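PDB 1VMJ: uncharacterized protein from Thermotoga maritima, which is of uncertain biochemical function but belongs to the YjbQ (UPF0047) family and is tentatively regarded as a thiamin phosphate synthase. Local coordinates for residues N32-P35 against L36-C40; P69-H72 against H73-V77. One frame throughout, in Å; residues are numbered along the deposited sequence.

Contact 1: N32-P35 against L36-C40; sequences NITP and LLEEC
The carboxylate of Glu-38 lies against Pro-35, its OE1 3.5 Å from Pro-35 CA, while the CG of the same glutamate rests 3.3 Å from Thr-34 O. The other flat group, the Asn-32 amide, is gripped at OD1 by two donors from one residue: Thr-34 N, almost in line with the amide C=O at 2.9 Å, and Thr-34 OG1, tilted 17° out of the amide plane at 2.7 Å. The first bond makes an Asx turn that leads strand 29-32 into helix 34-44, with Ile-33 at the N-cap position. Proline fits this first turn because it has no N-H that needs an acceptor there, and an acidic residue such as Glu-38 probably gains from the positive end of the helix dipole. Ile-33 O receives Leu-37 N at 3.1 Å and, weakly, Leu-36 N. One residue further on, Glu-38 N bonds to Thr-34 O.

On the buried side Ile-33 CD1 meets Leu-37 CD1 at 3.8 Å, the two side chains slanting across one another. Ile-33 has CG1 placed between its backbone N and carbonyl carbon (chi1 63°); this leaves CG2 beside the N, 4.2 Å from CD1 of Leu-36, which lies at the exposed margin of this apolar patch. Branched aliphatic residues suit this side, since Ile-33 also packs on Phe-22 and Cys-53, and Leu-37 on Leu-51 and Val-131. Val-131 N bonds to Thr-34 OG1, while Asn-32 ND2 reaches Asp-67 and Gln-130. At the exposed side, Glu-39 turns away to a salt bridge with Arg-42.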
ATOM      1  N   ASN A  32      14.146  -5.087  11.480  1.00 14.16           N
ATOM      2  CA  ASN A  32      14.150  -3.622  11.453  1.00 12.51           C
ATOM      3  C   ASN A  32      15.271  -3.155  10.518  1.00 14.09           C
ATOM      4  O   ASN A  32      16.448  -3.381  10.763  1.00 15.50           O
ATOM      5  CB  ASN A  32      14.314  -3.044  12.867  1.00 12.88           C
ATOM      6  CG  ASN A  32      14.107  -1.573  12.922  1.00 15.12           C
ATOM      7  OD1 ASN A  32      14.324  -0.869  11.934  1.00 15.57           O
ATOM      8  ND2 ASN A  32      13.693  -1.080  14.093  1.00 15.14           N
ATOM      9  N   ILE A  33      14.889  -2.504   9.419  1.00 12.70           N
ATOM     10  CA  ILE A  33      15.848  -2.017   8.414  1.00 12.25           C
ATOM     11  C   ILE A  33      16.007  -0.486   8.421  1.00 12.85           C
ATOM     12  O   ILE A  33      16.691   0.094   7.573  1.00 12.44           O
ATOM     13  CB  ILE A  33      15.498  -2.503   6.975  1.00 13.57           C
ATOM     14  CG1 ILE A  33      14.157  -1.980   6.472  1.00 13.58           C
ATOM     15  CG2 ILE A  33      15.594  -4.017   6.970  1.00 13.57           C
ATOM     16  CD1 ILE A  33      13.906  -2.378   5.000  1.00 14.58           C
ATOM     17  N   THR A  34      15.388   0.183   9.399  1.00 12.17           N
ATOM     18  CA  THR A  34      15.465   1.615   9.465  1.00 13.01           C
ATOM     19  C   THR A  34      16.885   2.167   9.386  1.00 12.41           C
ATOM     20  O   THR A  34      17.126   3.097   8.605  1.00 12.95           O
ATOM     21  CB  THR A  34      14.738   2.186  10.701  1.00 12.21           C
ATOM     22  OG1 THR A  34      13.494   1.509  10.920  1.00 13.62           O
ATOM     23  CG2 THR A  34      14.497   3.665  10.522  1.00 12.77           C
ATOM     24  N   PRO A  35      17.822   1.610  10.173  1.00 12.19           N
ATOM     25  CA  PRO A  35      19.179   2.158  10.088  1.00 12.94           C
ATOM     26  C   PRO A  35      19.854   2.015   8.723  1.00 13.32           C
ATOM     27  O   PRO A  35      20.698   2.836   8.355  1.00 14.31           O
ATOM     28  CB  PRO A  35      19.938   1.392  11.160  1.00 15.33           C
ATOM     29  CG  PRO A  35      18.880   0.863  12.081  1.00 16.75           C
ATOM     30  CD  PRO A  35      17.715   0.578  11.206  1.00 14.05           C
ATOM     31  N   LEU A  36      19.499   0.978   7.979  1.00 13.66           N
ATOM     32  CA  LEU A  36      20.046   0.781   6.642  1.00 13.03           C
ATOM     33  C   LEU A  36      19.527   1.872   5.709  1.00 13.16           C
ATOM     34  O   LEU A  36      20.299   2.492   4.971  1.00 14.70           O
ATOM     35  CB  LEU A  36      19.686  -0.616   6.125  1.00 13.86           C
ATOM     36  CG  LEU A  36      20.170  -1.791   6.989  1.00 17.30           C
ATOM     37  CD1 LEU A  36      19.668  -3.078   6.374  1.00 16.95           C
ATOM     38  CD2 LEU A  36      21.640  -1.819   7.157  1.00 16.93           C
ATOM     39  N   LEU A  37      18.220   2.124   5.755  1.00 13.19           N
ATOM     40  CA  LEU A  37      17.608   3.203   4.986  1.00 12.68           C
ATOM     41  C   LEU A  37      18.191   4.585   5.331  1.00 12.47           C
ATOM     42  O   LEU A  37      18.445   5.407   4.455  1.00 12.62           O
ATOM     43  CB  LEU A  37      16.082   3.173   5.126  1.00 14.26           C
ATOM     44  CG  LEU A  37      15.363   2.291   4.108  1.00 16.96           C
ATOM     45  CD1 LEU A  37      15.759   0.869   4.173  1.00 20.00           C
ATOM     46  CD2 LEU A  37      13.865   2.435   4.350  1.00 19.24           C
ATOM     47  N   GLU A  38      18.455   4.816   6.608  1.00 12.87           N
ATOM     48  CA  GLU A  38      19.093   6.059   7.032  1.00 12.57           C
ATOM     49  C   GLU A  38      20.448   6.240   6.329  1.00 12.83           C
ATOM     50  O   GLU A  38      20.780   7.347   5.876  1.00 13.34           O
ATOM     51  CB  GLU A  38      19.269   6.051   8.550  1.00 13.21           C
ATOM     52  CG  GLU A  38      17.943   6.212   9.279  1.00 19.49           C
ATOM     53  CD  GLU A  38      18.054   6.114  10.795  1.00 28.53           C
ATOM     54  OE1 GLU A  38      18.924   5.380  11.308  1.00 31.65           O
ATOM     55  OE2 GLU A  38      17.233   6.761  11.470  1.00 33.77           O
ATOM     56  N   GLU A  39      21.209   5.149   6.226  1.00 14.00           N
ATOM     57  CA  GLU A  39      22.517   5.217   5.566  1.00 13.62           C
ATOM     58  C   GLU A  39      22.371   5.419   4.039  1.00 13.33           C
ATOM     59  O   GLU A  39      23.131   6.153   3.440  1.00 13.19           O
ATOM     60  CB  GLU A  39      23.346   3.971   5.883  1.00 13.11           C
ATOM     61  CG  GLU A  39      24.698   3.923   5.228  1.00 14.17           C
ATOM     62  CD  GLU A  39      25.646   4.988   5.705  1.00 18.07           C
ATOM     63  OE1 GLU A  39      25.325   5.761   6.640  1.00 19.07           O
ATOM     64  OE2 GLU A  39      26.739   5.045   5.120  1.00 20.80           O
ATOM     65  N   CYS A  40      21.368   4.799   3.422  1.00 13.29           N
ATOM     66  CA  CYS A  40      21.041   5.084   2.009  1.00 13.32           C
ATOM     67  C   CYS A  40      20.764   6.552   1.792  1.00 13.91           C
ATOM     68  O   CYS A  40      21.294   7.185   0.868  1.00 14.82           O
ATOM     69  CB  CYS A  40      19.820   4.298   1.544  1.00 13.33           C
ATOM     70  SG  CYS A  40      20.030   2.496   1.450  1.00 16.09           S
TER

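Contact 2: P69-H72 against H73-V77; sequences PGLH and HDFEV
Leu-71 and Phe-75, one helical turn apart, make the close apolar part of the contact. Leu-71 CG comes to 3.7 Å from Phe-75 CE2, and Leu-71 CD2 also approaches that ring atom as the two side chains cross at a slant. Leucine reaches the ring because its CG stands anti to the backbone N (chi1 -171°), while Phe-75 keeps CG beside its own N. Both are buried: they touch Asn-65, and a second subunit packs His-104 against Leu-71 and Leu-105 against Phe-75.

Asp-74 is packed just as closely but is polar. Its OD2 lies 3.2 Å from Gly-70 O, an approach of two acceptors that cannot be a bond; that carbonyl accepts from Asp-74 N instead. The carboxylate's mates are in the second subunit, where Lys-92 N bonds to OD1 and His-93 N to OD2. With an alanine in place of Asp-74, these two backbone N-H groups would probably lose their acceptors, and the backbone leading to a sodium ligand would be less firmly placed. This subunit interface, built on the opening turns of helix 69-82, sits near a metal site: His-93, Asn-100 and His-104 make a sodium site, and a bound sodium ion lies about 6 Å from the Leu-71 side chain, probably that of the second subunit, whose His-104 packs on Leu-71.

The looser side carries the exposed His-73, whose CB lies 3.4 Å from Gly-70 O while its ring leads away from residues 69-72; it also packs on Lys-92 of the second subunit. Glu-76 likewise turns outward, to a salt bridge with Arg-28. Along the spine Phe-75 N bonds to Leu-71 O at 2.8 Å and Glu-76 N to His-72 O.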
ATOM      1  N   PRO A  69       8.323  -6.191  20.679  1.00 18.67           N
ATOM      2  CA  PRO A  69       8.220  -7.634  20.493  1.00 18.79           C
ATOM      3  C   PRO A  69       6.813  -8.195  20.649  1.00 16.19           C
ATOM      4  O   PRO A  69       6.464  -9.140  19.947  1.00 17.47           O
ATOM      5  CB  PRO A  69       9.158  -8.207  21.559  1.00 21.58           C
ATOM      6  CG  PRO A  69       9.402  -7.131  22.517  1.00 22.97           C
ATOM      7  CD  PRO A  69       9.198  -5.839  21.813  1.00 20.14           C
ATOM      8  N   GLY A  70       6.030  -7.636  21.566  1.00 16.79           N
ATOM      9  CA  GLY A  70       4.649  -8.066  21.750  1.00 15.06           C
ATOM     10  C   GLY A  70       3.872  -7.890  20.464  1.00 13.16           C
ATOM     11  O   GLY A  70       3.156  -8.791  20.026  1.00 15.39           O
ATOM     12  N   LEU A  71       4.031  -6.737  19.824  1.00 14.07           N
ATOM     13  CA  LEU A  71       3.318  -6.473  18.577  1.00 15.08           C
ATOM     14  C   LEU A  71       3.766  -7.383  17.448  1.00 14.92           C
ATOM     15  O   LEU A  71       2.946  -7.833  16.656  1.00 14.95           O
ATOM     16  CB  LEU A  71       3.432  -5.006  18.188  1.00 16.00           C
ATOM     17  CG  LEU A  71       2.540  -4.593  17.025  1.00 19.13           C
ATOM     18  CD1 LEU A  71       1.087  -4.662  17.491  1.00 19.10           C
ATOM     19  CD2 LEU A  71       2.829  -3.197  16.497  1.00 20.05           C
ATOM     20  N   HIS A  72       5.066  -7.681  17.385  1.00 15.18           N
ATOM     21  CA  HIS A  72       5.562  -8.630  16.391  1.00 15.30           C
ATOM     22  C   HIS A  72       4.923  -9.990  16.557  1.00 14.17           C
ATOM     23  O   HIS A  72       4.505 -10.601  15.576  1.00 16.05           O
ATOM     24  CB  HIS A  72       7.067  -8.729  16.455  1.00 16.94           C
ATOM     25  CG  HIS A  72       7.747  -7.471  16.037  1.00 18.15           C
ATOM     26  ND1 HIS A  72       9.106  -7.294  16.149  1.00 25.91           N
ATOM     27  CD2 HIS A  72       7.257  -6.315  15.524  1.00 22.74           C
ATOM     28  CE1 HIS A  72       9.431  -6.091  15.709  1.00 28.76           C
ATOM     29  NE2 HIS A  72       8.329  -5.475  15.323  1.00 25.41           N
ATOM     30  N   HIS A  73       4.818 -10.433  17.804  1.00 13.36           N
ATOM     31  CA  HIS A  73       4.092 -11.647  18.102  1.00 13.49           C
ATOM     32  C   HIS A  73       2.631 -11.549  17.642  1.00 15.23           C
ATOM     33  O   HIS A  73       2.108 -12.457  16.996  1.00 15.37           O
ATOM     34  CB  HIS A  73       4.164 -11.978  19.594  1.00 15.01           C
ATOM     35  CG  HIS A  73       3.303 -13.131  19.978  1.00 22.16           C
ATOM     36  ND1 HIS A  73       3.722 -14.439  19.873  1.00 30.70           N
ATOM     37  CD2 HIS A  73       2.026 -13.177  20.427  1.00 27.17           C
ATOM     38  CE1 HIS A  73       2.746 -15.241  20.266  1.00 26.85           C
ATOM     39  NE2 HIS A  73       1.711 -14.499  20.620  1.00 25.24           N
ATOM     40  N   ASP A  74       1.987 -10.426  17.929  1.00 13.62           N
ATOM     41  CA  ASP A  74       0.602 -10.240  17.515  1.00 13.58           C
ATOM     42  C   ASP A  74       0.434 -10.287  15.995  1.00 14.10           C
ATOM     43  O   ASP A  74      -0.503 -10.900  15.505  1.00 14.56           O
ATOM     44  CB  ASP A  74       0.059  -8.907  18.046  1.00 12.58           C
ATOM     45  CG  ASP A  74       0.031  -8.841  19.575  1.00 15.22           C
ATOM     46  OD1 ASP A  74      -0.066  -9.912  20.225  1.00 15.20           O
ATOM     47  OD2 ASP A  74       0.103  -7.732  20.128  1.00 15.29           O
ATOM     48  N   PHE A  75       1.352  -9.689  15.240  1.00 14.48           N
ATOM     49  CA  PHE A  75       1.281  -9.767  13.774  1.00 15.22           C
ATOM     50  C   PHE A  75       1.406 -11.227  13.307  1.00 14.46           C
ATOM     51  O   PHE A  75       0.707 -11.654  12.401  1.00 13.85           O
ATOM     52  CB  PHE A  75       2.363  -8.898  13.089  1.00 14.22           C
ATOM     53  CG  PHE A  75       1.969  -7.468  12.898  1.00 15.88           C
ATOM     54  CD1 PHE A  75       0.940  -7.121  12.053  1.00 16.76           C
ATOM     55  CD2 PHE A  75       2.683  -6.463  13.514  1.00 20.99           C
ATOM     56  CE1 PHE A  75       0.619  -5.778  11.852  1.00 17.58           C
ATOM     57  CE2 PHE A  75       2.351  -5.136  13.322  1.00 21.78           C
ATOM     58  CZ  PHE A  75       1.329  -4.799  12.497  1.00 19.21           C
ATOM     59  N   GLU A  76       2.324 -11.976  13.901  1.00 13.77           N
ATOM     60  CA  GLU A  76       2.493 -13.391  13.544  1.00 16.53           C
ATOM     61  C   GLU A  76       1.195 -14.160  13.729  1.00 15.20           C
ATOM     62  O   GLU A  76       0.734 -14.895  12.829  1.00 16.13           O
ATOM     63  CB  GLU A  76       3.638 -14.007  14.361  1.00 17.28           C
ATOM     64  CG  GLU A  76       3.625 -15.526  14.459  1.00 21.82           C
ATOM     65  CD  GLU A  76       3.937 -16.263  13.168  1.00 28.84           C
ATOM     66  OE1 GLU A  76       4.496 -15.675  12.227  1.00 23.60           O
ATOM     67  OE2 GLU A  76       3.635 -17.478  13.112  1.00 25.77           O
ATOM     68  N   VAL A  77       0.598 -14.001  14.897  1.00 14.71           N
ATOM     69  CA  VAL A  77      -0.659 -14.690  15.215  1.00 15.53           C
ATOM     70  C   VAL A  77      -1.783 -14.255  14.252  1.00 14.26           C
ATOM     71  O   VAL A  77      -2.542 -15.066  13.746  1.00 14.48           O
ATOM     72  CB  VAL A  77      -1.079 -14.420  16.682  1.00 15.54           C
ATOM     73  CG1 VAL A  77      -2.491 -14.911  16.939  1.00 19.03           C
ATOM     74  CG2 VAL A  77      -0.070 -15.061  17.635  1.00 17.36           C
TER

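In the fold
From the N terminus, the chain runs through strands 14-22 and 29-32 into contact 1, which opens helix 34-44. Strands 49-55 and 60-65 follow before contact 2 opens helix 69-82. Each contact stays within one continuous segment, so neither closes a long loop; the two stand in series, without nesting or crossing, their centres 22 Å apart and nearest atoms about 6 Å apart. Contact 1 brings its helix against strands of both sheets, whereas contact 2 lies beside strand 60-65 and faces a second subunit. Phe-132 of strand 130-135 touches both, packing on Asn-32 of contact 1 and meeting the His-72 ring of contact 2 with planes at about 80°.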